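Local coordinates for protein amidase (Bacillus anthracis, PDB 5EWQ) that probably hydrolyses carboxylic acid amides to the free acid and ammonia, at residues Asp18-Arg21 with Val22-Ile26; Val46-Thr49 with Val50-Gln54; Thr68-Tyr71 with Leu72-Gln76; Leu360-Leu363 with Glu364-Lys368; Arg395-Asn398 with Arg399-Tyr403. One frame throughout, in Å; residues are numbered along the deposited sequence.

Contacts 1, 2 and 3 lie in the N-terminal helical part of the chain. Contacts 4 and 5 come much later in the sequence. Contact 3 is the buried one, with an unbroken run of backbone bonds. Contacts 1 and 5 are at the surface and richer in charged groups. Contacts 2 and 4 are partly buried; contact 4 pairs a buried glutamate with a threonine. Helix 64-79 joins the first three: contact 3 touches contact 1 through Ile26 and Leu72, and contact 2 through Val46 and Arg74. Contacts 2 and 4 lie on opposite sides of the chain's centre, with centres about 41 Å apart. Contacts 2 and 5 each include an N-cap position, but only contact 2 has a side-chain capping bond.

Contact 1 of 5, residues Asp18-Arg21 with Val22-Ile26; sequences DKER and VLQPI
Lys19 O receives the N-H groups of both Val22 and Leu23, just after a salt bridge formed by their neighbours. That bridge, 2.7 Å between Arg21 NE and Asp18 OD2, links two residues three apart. It is bent: the carboxylate oxygen is met on its anti side but out of the carboxylate plane, and it lies 29° out of the guanidinium plane. Two more acids meet this guanidinium, Asp142 at NH2 and Glu90 at NH1. The three acids probably balance its charge. The backbone bonds to Lys19 O are weak, as is that from Gln24 N to Glu20 O. The one from Leu23 N to Lys19 O is 3.3 Å long and nearly straight, at 167°.

The side chains of Glu20 and Gln24 run at about a right angle to each other. The Glu20 chain bends at chi2 (-63°), which brings OE1 to 3.2 Å from Gln24 CG. Lys19 and Leu23 lie alongside and point the same way, with Lys19 CG 3.7 Å from Leu23 CD1. Pro25 has no N-H to offer Arg21 O, so its CD lies there instead, 3.2 Å away, and the helix kinks.

The helix packs against helix 64-79, where Val22 and Ile26 meet Ile75, and Leu23 meets Gln76. Val22 and Pro25 also rest on Ile91 of strand 88-91, an outermost strand of the large mixed sheet.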
# COMPACT_ATOMS: atom_id res chain seq x y z
N ASP A 18 -3.79 3.75 -22.42
CA ASP A 18 -3.32 5.13 -22.35
C ASP A 18 -1.87 5.23 -21.90
O ASP A 18 -1.57 5.74 -20.82
CB ASP A 18 -4.22 5.93 -21.41
CG ASP A 18 -4.04 7.43 -21.55
OD1 ASP A 18 -3.45 7.86 -22.56
OD2 ASP A 18 -4.48 8.17 -20.65
N LYS A 19 -0.96 4.75 -22.74
CA LYS A 19 0.46 4.69 -22.39
C LYS A 19 1.09 6.08 -22.36
O LYS A 19 2.03 6.32 -21.59
CB LYS A 19 1.20 3.79 -23.38
CG LYS A 19 2.63 3.47 -22.97
CD LYS A 19 2.86 1.97 -22.90
CE LYS A 19 2.72 1.33 -24.27
NZ LYS A 19 3.03 -0.13 -24.22
N GLU A 20 0.57 6.99 -23.17
CA GLU A 20 1.13 8.34 -23.26
C GLU A 20 0.76 9.20 -22.05
O GLU A 20 1.25 10.33 -21.91
CB GLU A 20 0.67 9.02 -24.55
CG GLU A 20 1.22 8.39 -25.81
CD GLU A 20 2.74 8.48 -25.89
OE1 GLU A 20 3.31 9.47 -25.40
OE2 GLU A 20 3.36 7.54 -26.44
N ARG A 21 -0.09 8.67 -21.19
CA ARG A 21 -0.47 9.36 -19.95
C ARG A 21 0.73 9.45 -19.01
O ARG A 21 0.87 10.41 -18.25
CB ARG A 21 -1.63 8.63 -19.27
CG ARG A 21 -2.01 9.18 -17.91
CD ARG A 21 -3.13 8.37 -17.28
NE ARG A 21 -4.41 8.58 -17.94
CZ ARG A 21 -5.31 9.48 -17.56
NH1 ARG A 21 -5.06 10.26 -16.51
NH2 ARG A 21 -6.45 9.61 -18.22
N VAL A 22 1.61 8.45 -19.09
CA VAL A 22 2.78 8.38 -18.22
C VAL A 22 4.05 8.83 -18.94
O VAL A 22 4.87 9.54 -18.38
CB VAL A 22 2.97 6.94 -17.68
CG1 VAL A 22 4.28 6.82 -16.91
CG2 VAL A 22 1.79 6.55 -16.81
N LEU A 23 4.18 8.42 -20.20
CA LEU A 23 5.39 8.69 -20.98
C LEU A 23 5.61 10.18 -21.26
O LEU A 23 6.72 10.68 -21.13
CB LEU A 23 5.36 7.92 -22.30
CG LEU A 23 5.47 6.40 -22.19
CD1 LEU A 23 5.43 5.76 -23.57
CD2 LEU A 23 6.73 6.01 -21.44
N GLN A 24 4.54 10.87 -21.65
CA GLN A 24 4.64 12.29 -22.00
C GLN A 24 5.06 13.19 -20.84
O GLN A 24 5.89 14.09 -21.04
CB GLN A 24 3.32 12.78 -22.60
CG GLN A 24 3.12 12.38 -24.05
CD GLN A 24 1.79 12.86 -24.61
OE1 GLN A 24 0.95 13.38 -23.89
NE2 GLN A 24 1.61 12.68 -25.92
N PRO A 25 4.51 12.99 -19.63
CA PRO A 25 5.06 13.78 -18.52
C PRO A 25 6.53 13.46 -18.27
O PRO A 25 7.29 14.35 -17.89
CB PRO A 25 4.20 13.36 -17.33
CG PRO A 25 2.92 12.92 -17.93
CD PRO A 25 3.29 12.26 -19.22
N ILE A 26 6.92 12.21 -18.49
CA ILE A 26 8.31 11.80 -18.34
C ILE A 26 9.17 12.38 -19.46
O ILE A 26 10.25 12.92 -19.21
CB ILE A 26 8.44 10.26 -18.34
CG1 ILE A 26 7.79 9.67 -17.08
CG2 ILE A 26 9.90 9.84 -18.41
CD1 ILE A 26 7.85 8.16 -17.02

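Contact 2 of 5, residues Val46-Thr49 with Val50-Gln54; sequences VNAT and VDELQ
Thr49 and Glu52 lean across each other at a slant, with the Thr49 hydroxyl beside the stem of the glutamate. Thr49 OG1 is 3.2 Å from Glu52 CG. It is put there by a chi1 of 68°, which sets the oxygen between the backbone N and the carbonyl carbon and turns it to the first turn of the helix. The Glu52 chain is extended beyond CG (chi2 178°) and runs back along the incoming loop. Its OE1 ends 3.6 Å from Ala48 CB.

This is an N-cap. Thr49 stands just before helix 50-58, and its OG1 accepts a weak hydrogen bond of 3.4 Å from Glu52 N. The sequence Thr-Val-Asp-Glu would suit a capping box, but Glu52 OE1 stays 3.7 Å from Thr49 N and the return bond is not made. The N-H of Val50 is taken by Asp272 of helix 270-280.

Thr49 O serves the same turn. It accepts a 3.1 Å bond from Leu53 N, and a weak, bent one from Glu52 N. Leu53 CG lies 3.2 Å from Thr49 O. From there the leucine reaches back to the loop, where its CD2 lies 4.2 Å from Ala48 CB. Leu53 also packs on Leu67 of helix 64-79. Farther along, Gln54 is held by Asn113 O at NE2 and Tyr64 OH at OE1.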
# COMPACT_ATOMS: atom_id res chain seq x y z
N VAL A 46 19.45 2.18 -6.92
CA VAL A 46 18.62 0.98 -6.86
C VAL A 46 18.90 0.15 -5.61
O VAL A 46 20.06 -0.12 -5.28
CB VAL A 46 18.82 0.10 -8.12
CG1 VAL A 46 18.19 -1.27 -7.93
CG2 VAL A 46 18.24 0.79 -9.35
N ASN A 47 17.83 -0.23 -4.91
CA ASN A 47 17.87 -1.06 -3.71
C ASN A 47 18.56 -0.37 -2.53
O ASN A 47 18.91 -1.02 -1.54
CB ASN A 47 18.57 -2.40 -4.01
CG ASN A 47 18.20 -3.48 -3.02
OD1 ASN A 47 17.09 -3.48 -2.47
ND2 ASN A 47 19.12 -4.40 -2.78
N ALA A 48 18.74 0.94 -2.63
CA ALA A 48 19.31 1.71 -1.53
C ALA A 48 18.19 2.28 -0.65
O ALA A 48 17.18 2.76 -1.16
CB ALA A 48 20.20 2.82 -2.05
N THR A 49 18.39 2.23 0.66
CA THR A 49 17.39 2.74 1.60
C THR A 49 17.37 4.27 1.59
O THR A 49 18.20 4.90 0.95
CB THR A 49 17.67 2.25 3.03
OG1 THR A 49 18.87 2.85 3.53
CG2 THR A 49 17.80 0.74 3.06
N VAL A 50 16.40 4.84 2.29
CA VAL A 50 16.25 6.29 2.36
C VAL A 50 17.46 6.94 3.03
O VAL A 50 17.98 7.95 2.55
CB VAL A 50 14.97 6.69 3.11
CG1 VAL A 50 14.88 8.21 3.26
CG2 VAL A 50 13.74 6.15 2.40
N ASP A 51 17.92 6.35 4.13
CA ASP A 51 19.07 6.85 4.86
C ASP A 51 20.33 6.86 3.99
O ASP A 51 21.16 7.76 4.10
CB ASP A 51 19.32 6.02 6.11
CG ASP A 51 18.26 6.24 7.18
OD1 ASP A 51 17.93 7.42 7.45
OD2 ASP A 51 17.76 5.25 7.74
N GLU A 52 20.45 5.87 3.12
CA GLU A 52 21.60 5.77 2.22
C GLU A 52 21.51 6.81 1.10
O GLU A 52 22.52 7.31 0.63
CB GLU A 52 21.70 4.37 1.63
CG GLU A 52 21.94 3.28 2.67
CD GLU A 52 21.99 1.89 2.06
OE1 GLU A 52 22.02 1.79 0.82
OE2 GLU A 52 22.00 0.91 2.83
N LEU A 53 20.28 7.12 0.68
CA LEU A 53 20.06 8.12 -0.35
C LEU A 53 20.41 9.51 0.15
O LEU A 53 20.88 10.36 -0.61
CB LEU A 53 18.61 8.08 -0.84
CG LEU A 53 18.18 6.85 -1.64
CD1 LEU A 53 16.71 6.93 -2.00
CD2 LEU A 53 19.03 6.71 -2.90
N GLN A 54 20.16 9.75 1.44
CA GLN A 54 20.47 11.04 2.05
C GLN A 54 21.98 11.21 2.19
O GLN A 54 22.48 12.34 2.20
CB GLN A 54 19.79 11.16 3.41
CG GLN A 54 18.27 11.04 3.38
CD GLN A 54 17.58 12.29 2.86
OE1 GLN A 54 18.22 13.22 2.37
NE2 GLN A 54 16.26 12.31 2.95

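Contact 3 of 5, residues Thr68-Tyr71 with Leu72-Gln76; sequences TSIY and LFRIQ
Arg74 lies alongside Ile70, one turn earlier in helix 64-79, and both side chains point the same way. Arg74 CB is about equally near two carbonyl oxygens, Ile70 O and Tyr71 O. CG comes closer to Ile70 O, at 3.2 Å. CD runs past the isoleucine branch and lies 4.1 Å from Ile70 CG2. The chain then bends at chi3 (59°), which carries the guanidinium away from Thr68-Tyr71. At the tip, NH1 forms a salt bridge with Glu42 and packs on Val46, while NH2 donates to Ala214 O. The charged end is therefore held by parts of the chain outside this helix.

The backbone beneath is regular. Leu72, Phe73, Arg74 and Ile75 donate in turn to the carbonyls four residues back. The bond from Leu72 N to Thr68 O is 3.1 Å and nearly straight, at 170°. Leu72 repeats the side-by-side packing with Thr68: its CD1 is 4.0 Å from Thr68 CG2. The Thr68 hydroxyl turns the other way and bonds Tyr64 O.

This mostly buried stretch is flanked by several elements. Thr68, Tyr71 and Leu72 rest on Leu163 of strand 161-166, and Thr68 and Ser69 meet Met96 of helix 95-104. Helix 20-28 lies against Ile75 and Gln76, and Tyr71 OH touches Leu53 of the preceding helix, 50-58.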
# COMPACT_ATOMS: atom_id res chain seq x y z
N THR A 68 15.12 11.95 -8.89
CA THR A 68 13.83 11.94 -9.56
C THR A 68 13.99 11.50 -11.02
O THR A 68 13.15 10.78 -11.56
CB THR A 68 13.16 13.32 -9.51
OG1 THR A 68 13.02 13.73 -8.14
CG2 THR A 68 11.78 13.28 -10.16
N SER A 69 15.08 11.94 -11.65
CA SER A 69 15.35 11.62 -13.04
C SER A 69 15.51 10.12 -13.26
O SER A 69 15.03 9.57 -14.26
CB SER A 69 16.61 12.35 -13.53
OG SER A 69 17.76 11.86 -12.87
N ILE A 70 16.19 9.46 -12.33
CA ILE A 70 16.43 8.02 -12.42
C ILE A 70 15.11 7.24 -12.38
O ILE A 70 14.88 6.36 -13.20
CB ILE A 70 17.34 7.53 -11.28
CG1 ILE A 70 18.72 8.18 -11.38
CG2 ILE A 70 17.47 6.01 -11.32
CD1 ILE A 70 19.66 7.80 -10.26
N TYR A 71 14.26 7.59 -11.43
CA TYR A 71 12.97 6.93 -11.27
C TYR A 71 12.09 7.10 -12.50
O TYR A 71 11.51 6.14 -13.00
CB TYR A 71 12.25 7.45 -10.03
CG TYR A 71 12.88 7.00 -8.74
CD1 TYR A 71 13.31 5.69 -8.57
CD2 TYR A 71 13.08 7.88 -7.68
CE1 TYR A 71 13.89 5.26 -7.40
CE2 TYR A 71 13.66 7.47 -6.50
CZ TYR A 71 14.07 6.16 -6.36
OH TYR A 71 14.65 5.74 -5.19
N LEU A 72 12.00 8.33 -13.00
CA LEU A 72 11.23 8.63 -14.20
C LEU A 72 11.77 7.85 -15.40
O LEU A 72 11.01 7.38 -16.24
CB LEU A 72 11.24 10.13 -14.50
CG LEU A 72 10.57 11.04 -13.47
CD1 LEU A 72 10.68 12.50 -13.90
CD2 LEU A 72 9.11 10.64 -13.28
N PHE A 73 13.10 7.73 -15.46
CA PHE A 73 13.75 6.99 -16.53
C PHE A 73 13.44 5.50 -16.44
O PHE A 73 13.23 4.84 -17.46
CB PHE A 73 15.26 7.23 -16.50
CG PHE A 73 16.02 6.48 -17.56
CD1 PHE A 73 15.90 6.84 -18.89
CD2 PHE A 73 16.86 5.43 -17.22
CE1 PHE A 73 16.60 6.15 -19.87
CE2 PHE A 73 17.56 4.75 -18.19
CZ PHE A 73 17.43 5.11 -19.52
N ARG A 74 13.40 4.99 -15.22
CA ARG A 74 13.11 3.57 -14.99
C ARG A 74 11.65 3.26 -15.30
O ARG A 74 11.33 2.21 -15.85
CB ARG A 74 13.45 3.17 -13.56
CG ARG A 74 14.94 3.16 -13.25
CD ARG A 74 15.21 2.65 -11.85
NE ARG A 74 14.71 1.29 -11.66
CZ ARG A 74 15.40 0.20 -11.95
NH1 ARG A 74 16.63 0.30 -12.44
NH2 ARG A 74 14.87 -1.00 -11.74
N ILE A 75 10.75 4.17 -14.93
CA ILE A 75 9.33 4.02 -15.22
C ILE A 75 9.10 4.03 -16.73
O ILE A 75 8.27 3.29 -17.26
CB ILE A 75 8.49 5.13 -14.56
CG1 ILE A 75 8.58 5.03 -13.04
CG2 ILE A 75 7.03 5.04 -14.99
CD1 ILE A 75 7.87 6.15 -12.31
N GLN A 76 9.87 4.86 -17.43
CA GLN A 76 9.76 4.97 -18.88
C GLN A 76 10.27 3.72 -19.59
O GLN A 76 9.73 3.31 -20.61
CB GLN A 76 10.53 6.20 -19.37
CG GLN A 76 10.47 6.41 -20.88
CD GLN A 76 11.22 7.65 -21.32
OE1 GLN A 76 10.63 8.70 -21.57
NE2 GLN A 76 12.54 7.53 -21.43

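Contact 4 of 5, residues Leu360-Leu363 with Glu364-Lys368; sequences LQTL and EYEFK
Leu360 O and Glu364 N form the shortest backbone hydrogen bond between the two segments, 2.8 Å. The next bond, from Tyr365 N to Gln361 O, is weak at 3.4 Å. Phe367 N to Leu363 O is firmer, at 3.0 Å.

Thr362 O comes within 3.2 Å of Glu366 CB. The side chains of these two residues lie alongside and point the same way. A chi1 of -54° puts the Thr362 hydroxyl beside the backbone N and leaves the methyl, CG2, on the side of the glutamate, 4.0 Å from Glu366 OE1. The Glu366 chain is extended beyond CG. Its carboxylate is buried, and both its oxygens have hydrogen-bond partners, Thr259 OG1 among them, at OE1. One turn along from Leu360, Glu364 CB lies 3.6 Å from Leu360 O.

Phe367 starts with CB beside Leu363 O. Its ring then leads away to an edge-to-face contact with Trp171. Thr362 and Glu366 pack on Phe421 of helix 418-437.

Contacts four residues apart, beside a ladder of backbone bonds of the same step, are those of an alpha helix. Here they form the opening turns of helix 360-377, with one side packed on its neighbours and Leu360 and Gln361 exposed.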
# COMPACT_ATOMS: atom_id res chain seq x y z
N LEU A 360 -18.35 -8.92 3.77
CA LEU A 360 -19.02 -8.62 2.51
C LEU A 360 -20.22 -7.70 2.68
O LEU A 360 -20.35 -6.70 1.96
CB LEU A 360 -19.46 -9.92 1.84
CG LEU A 360 -18.35 -10.92 1.50
CD1 LEU A 360 -18.90 -12.10 0.72
CD2 LEU A 360 -17.23 -10.23 0.74
N GLN A 361 -21.10 -8.02 3.62
CA GLN A 361 -22.30 -7.22 3.86
C GLN A 361 -21.93 -5.82 4.34
O GLN A 361 -22.64 -4.85 4.06
CB GLN A 361 -23.21 -7.90 4.89
CG GLN A 361 -23.84 -9.19 4.40
CD GLN A 361 -24.79 -9.80 5.41
OE1 GLN A 361 -24.89 -9.33 6.55
NE2 GLN A 361 -25.50 -10.85 5.01
N THR A 362 -20.82 -5.71 5.06
CA THR A 362 -20.31 -4.43 5.51
C THR A 362 -19.92 -3.57 4.31
O THR A 362 -20.07 -2.35 4.33
CB THR A 362 -19.10 -4.60 6.45
OG1 THR A 362 -19.44 -5.48 7.53
CG2 THR A 362 -18.65 -3.26 7.01
N LEU A 363 -19.43 -4.23 3.27
CA LEU A 363 -19.02 -3.55 2.04
C LEU A 363 -20.20 -3.23 1.13
O LEU A 363 -20.26 -2.14 0.56
CB LEU A 363 -18.00 -4.41 1.28
CG LEU A 363 -16.62 -4.58 1.92
CD1 LEU A 363 -15.94 -5.83 1.38
CD2 LEU A 363 -15.77 -3.36 1.64
N GLU A 364 -21.12 -4.17 1.01
CA GLU A 364 -22.25 -4.04 0.09
C GLU A 364 -23.12 -2.82 0.40
O GLU A 364 -23.58 -2.13 -0.51
CB GLU A 364 -23.11 -5.31 0.12
CG GLU A 364 -24.36 -5.24 -0.74
CD GLU A 364 -25.11 -6.55 -0.78
OE1 GLU A 364 -26.36 -6.52 -0.82
OE2 GLU A 364 -24.46 -7.62 -0.79
N TYR A 365 -23.34 -2.56 1.68
CA TYR A 365 -24.17 -1.43 2.09
C TYR A 365 -23.39 -0.12 2.07
O TYR A 365 -23.89 0.90 1.57
CB TYR A 365 -24.74 -1.66 3.49
CG TYR A 365 -25.41 -0.44 4.08
CD1 TYR A 365 -26.72 -0.13 3.78
CD2 TYR A 365 -24.72 0.41 4.95
CE1 TYR A 365 -27.34 0.99 4.31
CE2 TYR A 365 -25.32 1.52 5.49
CZ TYR A 365 -26.63 1.81 5.17
OH TYR A 365 -27.23 2.93 5.70
N GLU A 366 -22.18 -0.14 2.60
CA GLU A 366 -21.43 1.09 2.87
C GLU A 366 -20.79 1.69 1.62
O GLU A 366 -20.55 2.90 1.57
CB GLU A 366 -20.36 0.82 3.93
CG GLU A 366 -20.02 2.04 4.77
CD GLU A 366 -19.03 1.72 5.87
OE1 GLU A 366 -18.50 0.59 5.89
OE2 GLU A 366 -18.77 2.60 6.72
N PHE A 367 -20.50 0.86 0.62
CA PHE A 367 -19.84 1.34 -0.59
C PHE A 367 -20.68 2.38 -1.32
O PHE A 367 -20.18 3.44 -1.69
CB PHE A 367 -19.54 0.17 -1.54
CG PHE A 367 -18.98 0.60 -2.87
CD1 PHE A 367 -17.68 1.06 -2.97
CD2 PHE A 367 -19.76 0.55 -4.01
CE1 PHE A 367 -17.16 1.45 -4.19
CE2 PHE A 367 -19.25 0.94 -5.23
CZ PHE A 367 -17.95 1.40 -5.32
N LYS A 368 -21.96 2.07 -1.52
CA LYS A 368 -22.87 2.98 -2.20
C LYS A 368 -22.97 4.32 -1.47
O LYS A 368 -22.96 5.38 -2.09
CB LYS A 368 -24.26 2.35 -2.32
CG LYS A 368 -25.32 3.27 -2.90
CD LYS A 368 -26.69 2.62 -2.90
CE LYS A 368 -27.74 3.55 -3.48
NZ LYS A 368 -29.09 2.92 -3.50

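Contact 5 of 5, residues Arg395-Asn398 with Arg399-Tyr403; sequences RDSN and RRIKY
Asp396 O receives hydrogen bonds from both Arg399 N and Arg400 N. The bond from Arg400 N is 2.9 Å long. Arg399 N, at 3.3 Å, stands above the carbonyl plane, 52° out of it. Ser397 O takes Ile401 N at 2.9 Å. Asp396 is the N-cap residue of the short helix 397-400, but its side chain makes no capping bond.

Charge acts at longer range. Asp396 OD2 is 4.4 Å from Arg400 NE but well out of the guanidinium plane, so no N-H points at it. Arg400 NH1 instead bonds Phe392 O.

Packing is mostly through carbon. The Arg400 chain is extended from CG to NE, which lays its guanidinium under Asp396; Asp396 CB sits 3.6 Å above one face, toward the rim. Asp396 OD2 meets Arg399 CB at 3.4 Å. Ile401 CG1 lies 4.2 Å from Ser397 CB.

Arg399 and Arg400 also make cation-pi contacts, Arg399 with Tyr17 and Arg400 with Phe392. Backbone bonds hold this surface turn; Asp396 may stabilise the Arg400 charge at a distance, with no salt bridge.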
# COMPACT_ATOMS: atom_id res chain seq x y z
N ARG A 395 -22.08 1.98 -21.55
CA ARG A 395 -22.01 2.58 -22.88
C ARG A 395 -20.77 2.12 -23.66
O ARG A 395 -20.69 2.32 -24.87
CB ARG A 395 -22.03 4.10 -22.77
CG ARG A 395 -23.30 4.65 -22.14
CD ARG A 395 -23.31 6.17 -22.12
NE ARG A 395 -24.48 6.70 -21.43
CZ ARG A 395 -25.63 7.01 -22.02
NH1 ARG A 395 -26.64 7.49 -21.31
NH2 ARG A 395 -25.76 6.84 -23.33
N ASP A 396 -19.82 1.51 -22.96
CA ASP A 396 -18.65 0.93 -23.60
C ASP A 396 -18.08 -0.17 -22.71
O ASP A 396 -17.02 -0.01 -22.10
CB ASP A 396 -17.59 2.00 -23.89
CG ASP A 396 -16.53 1.53 -24.87
OD1 ASP A 396 -16.77 0.52 -25.55
OD2 ASP A 396 -15.47 2.18 -24.95
N SER A 397 -18.79 -1.29 -22.66
CA SER A 397 -18.49 -2.38 -21.72
C SER A 397 -17.10 -2.97 -21.89
O SER A 397 -16.37 -3.14 -20.92
CB SER A 397 -19.54 -3.48 -21.87
OG SER A 397 -20.84 -2.99 -21.63
N ASN A 398 -16.73 -3.28 -23.13
CA ASN A 398 -15.46 -3.95 -23.42
C ASN A 398 -14.25 -3.17 -22.93
O ASN A 398 -13.20 -3.74 -22.63
CB ASN A 398 -15.34 -4.21 -24.92
CG ASN A 398 -14.12 -5.06 -25.27
OD1 ASN A 398 -13.68 -5.88 -24.47
ND2 ASN A 398 -13.58 -4.85 -26.46
N ARG A 399 -14.39 -1.85 -22.85
CA ARG A 399 -13.30 -0.99 -22.42
C ARG A 399 -13.41 -0.64 -20.93
O ARG A 399 -12.44 -0.76 -20.18
CB ARG A 399 -13.27 0.29 -23.26
CG ARG A 399 -11.87 0.77 -23.65
CD ARG A 399 -10.97 0.92 -22.43
NE ARG A 399 -10.01 2.00 -22.56
CZ ARG A 399 -9.28 2.46 -21.55
NH1 ARG A 399 -8.42 3.46 -21.74
NH2 ARG A 399 -9.42 1.93 -20.34
N ARG A 400 -14.60 -0.21 -20.52
CA ARG A 400 -14.78 0.36 -19.19
C ARG A 400 -15.03 -0.69 -18.11
O ARG A 400 -14.67 -0.49 -16.95
CB ARG A 400 -15.93 1.37 -19.22
CG ARG A 400 -15.70 2.48 -20.24
CD ARG A 400 -16.90 3.39 -20.40
NE ARG A 400 -16.63 4.42 -21.40
CZ ARG A 400 -17.49 5.37 -21.75
NH1 ARG A 400 -18.69 5.42 -21.19
NH2 ARG A 400 -17.15 6.26 -22.67
N ILE A 401 -15.64 -1.81 -18.49
CA ILE A 401 -15.87 -2.91 -17.55
C ILE A 401 -15.65 -4.26 -18.23
O ILE A 401 -16.58 -5.05 -18.39
CB ILE A 401 -17.29 -2.87 -16.96
CG1 ILE A 401 -18.31 -2.47 -18.02
CG2 ILE A 401 -17.35 -1.89 -15.79
CD1 ILE A 401 -19.74 -2.63 -17.58
N LYS A 402 -14.40 -4.51 -18.62
CA LYS A 402 -14.03 -5.75 -19.32
C LYS A 402 -14.46 -6.99 -18.55
O LYS A 402 -14.86 -8.00 -19.14
CB LYS A 402 -12.52 -5.78 -19.57
CG LYS A 402 -12.02 -7.07 -20.20
CD LYS A 402 -10.50 -7.09 -20.30
CE LYS A 402 -10.00 -8.43 -20.80
NZ LYS A 402 -10.49 -8.74 -22.17
N TYR A 403 -14.39 -6.92 -17.22
CA TYR A 403 -14.75 -8.05 -16.38
C TYR A 403 -16.06 -7.81 -15.64
O TYR A 403 -16.39 -8.51 -14.69
CB TYR A 403 -13.62 -8.34 -15.38
CG TYR A 403 -12.28 -8.57 -16.04
CD1 TYR A 403 -11.93 -9.82 -16.53
CD2 TYR A 403 -11.37 -7.53 -16.19
CE1 TYR A 403 -10.70 -10.03 -17.14
CE2 TYR A 403 -10.14 -7.73 -16.79
CZ TYR A 403 -9.82 -8.99 -17.27
OH TYR A 403 -8.60 -9.19 -17.87